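Local coordinates for protein acetyltransferase of GNAT family (PDB 3D8P) that probably transfers an acetyl group from acetyl-CoA to an acceptor substrate, as GNAT-family acetyltransferases do, at residues Leu71-Asp75 and Pro144-Pro148. Residues are numbered along the deposited sequence; the frame is centred on the assembly and turned at random.
Sequences LIRLD and PSSFP
Leu-74 lays its two methyl branches against the loop 144-148. CD1 packs on CB of Phe-147 at 4.1 Å and also faces CG of Pro-144. It meets the Phe-147 ring at the edge, near the ring plane, not over a face. The leucine CG is anti to its own carbonyl carbon (chi1 -53°), which carries it toward the loop. The methyls spread from there. CD2 lies 3.5 Å from the backbone O of Ser-146 and also touches CD of Pro-148.

One hydrogen bond crosses, from the backbone of Asp-75 to the side chain of Ser-146. N of Asp-75 donates to OG of Ser-146 over 3.1 Å, with a fairly straight N-H...O angle of 156°. OG sits between the serine N and carbonyl carbon (chi1 59°) and also rests on CB of Leu-74, 3.5 Å away. Ser-146 belongs to a type I turn, closed by a bond from N of Phe-147 to O of Pro-144.

Two residues before Leu-74, Ile-72 meets Pro-148 tip to tip, CD1 to CG at 3.8 Å.

In the mixed sheet of the GNAT fold, the contact joins the end of inner strand 65-73 and the residues just after it to the loop between the last two strands, 136-138 and 155-160. Phe-147 continues inward onto Ala-80 of strand 78-86, which Ile-72 also touches, and Tyr-116 of strand 114-119. Pro-144 also touches Tyr-116. Leu-71, just before Ile-72, packs onto helix 95-109.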
loop_
_atom_site.group_PDB
_atom_site.type_symbol
_atom_site.label_atom_id
_atom_site.label_comp_id
_atom_site.label_asym_id
_atom_site.label_seq_id
_atom_site.Cartn_x
_atom_site.Cartn_y
_atom_site.Cartn_z
ATOM N N LEU A 71 4.583 -3.038 -0.057
ATOM C CA LEU A 71 4.371 -4.462 -0.200
ATOM C C LEU A 71 5.284 -5.192 0.748
ATOM O O LEU A 71 6.511 -4.910 0.802
ATOM C CB LEU A 71 4.673 -4.947 -1.630
ATOM C CG LEU A 71 4.279 -6.404 -1.933
ATOM C CD1 LEU A 71 2.859 -6.519 -2.481
ATOM C CD2 LEU A 71 5.226 -7.080 -2.872
ATOM N N ILE A 72 4.711 -6.129 1.507
ATOM C CA ILE A 72 5.541 -7.070 2.263
ATOM C C ILE A 72 5.480 -8.456 1.632
ATOM O O ILE A 72 4.469 -8.891 1.100
ATOM C CB ILE A 72 5.250 -7.131 3.802
ATOM C CG1 ILE A 72 3.818 -7.543 4.085
ATOM C CG2 ILE A 72 5.581 -5.776 4.467
ATOM C CD1 ILE A 72 3.568 -8.013 5.533
ATOM N N ARG A 73 6.592 -9.151 1.721
ATOM C CA ARG A 73 6.710 -10.488 1.247
ATOM C C ARG A 73 6.306 -11.495 2.340
ATOM O O ARG A 73 6.767 -11.414 3.467
ATOM C CB ARG A 73 8.143 -10.709 0.759
ATOM C CG ARG A 73 8.346 -12.088 0.218
ATOM C CD ARG A 73 9.372 -12.147 -0.867
ATOM N NE ARG A 73 9.154 -13.371 -1.638
ATOM C CZ ARG A 73 9.610 -13.584 -2.869
ATOM N NH1 ARG A 73 10.310 -12.644 -3.496
ATOM N NH2 ARG A 73 9.347 -14.739 -3.477
ATOM N N LEU A 74 5.408 -12.422 2.000
ATOM C CA LEU A 74 4.937 -13.462 2.935
ATOM C C LEU A 74 5.649 -14.755 2.610
ATOM O O LEU A 74 6.464 -14.767 1.711
ATOM C CB LEU A 74 3.439 -13.683 2.772
ATOM C CG LEU A 74 2.522 -12.466 2.860
ATOM C CD1 LEU A 74 1.081 -12.961 2.709
ATOM C CD2 LEU A 74 2.764 -11.685 4.185
ATOM N N ASP A 75 5.340 -15.835 3.332
ATOM C CA ASP A 75 5.853 -17.180 2.991
ATOM C C ASP A 75 5.141 -17.692 1.718
ATOM O O ASP A 75 4.150 -17.129 1.289
ATOM C CB ASP A 75 5.604 -18.194 4.133
ATOM C CG ASP A 75 6.586 -19.386 4.116
ATOM O OD1 ASP A 75 7.488 -19.463 3.238
ATOM O OD2 ASP A 75 6.491 -20.257 5.013
ATOM N N PRO A 144 -3.652 -16.698 4.477
ATOM C CA PRO A 144 -2.608 -17.639 4.869
ATOM C C PRO A 144 -2.048 -17.308 6.245
ATOM O O PRO A 144 -2.196 -16.188 6.706
ATOM C CB PRO A 144 -1.555 -17.438 3.784
ATOM C CG PRO A 144 -1.736 -16.078 3.340
ATOM C CD PRO A 144 -3.174 -15.777 3.434
ATOM N N SER A 145 -1.407 -18.273 6.897
ATOM C CA SER A 145 -0.884 -18.063 8.250
ATOM C C SER A 145 0.185 -16.958 8.406
ATOM O O SER A 145 0.315 -16.410 9.489
ATOM C CB SER A 145 -0.339 -19.378 8.822
ATOM O OG SER A 145 0.744 -19.833 8.016
ATOM N N SER A 146 0.946 -16.633 7.365
ATOM C CA SER A 146 1.977 -15.593 7.501
ATOM C C SER A 146 1.460 -14.217 7.185
ATOM O O SER A 146 2.217 -13.237 7.259
ATOM C CB SER A 146 3.260 -15.897 6.665
ATOM O OG SER A 146 3.000 -16.023 5.284
ATOM N N PHE A 147 0.181 -14.129 6.815
ATOM C CA PHE A 147 -0.434 -12.855 6.609
ATOM C C PHE A 147 -0.718 -12.260 7.995
ATOM O O PHE A 147 -1.435 -12.884 8.795
ATOM C CB PHE A 147 -1.703 -12.983 5.764
ATOM C CG PHE A 147 -2.435 -11.680 5.571
ATOM C CD1 PHE A 147 -3.338 -11.226 6.530
ATOM C CD2 PHE A 147 -2.219 -10.900 4.442
ATOM C CE1 PHE A 147 -3.995 -10.003 6.366
ATOM C CE2 PHE A 147 -2.884 -9.670 4.268
ATOM C CZ PHE A 147 -3.763 -9.228 5.226
ATOM N N PRO A 148 -0.162 -11.062 8.291
ATOM C CA PRO A 148 -0.382 -10.464 9.604
ATOM C C PRO A 148 -1.804 -9.936 9.756
ATOM O O PRO A 148 -2.188 -9.045 9.016
ATOM C CB PRO A 148 0.625 -9.296 9.654
ATOM C CG PRO A 148 1.398 -9.336 8.405
ATOM C CD PRO A 148 0.660 -10.197 7.427
#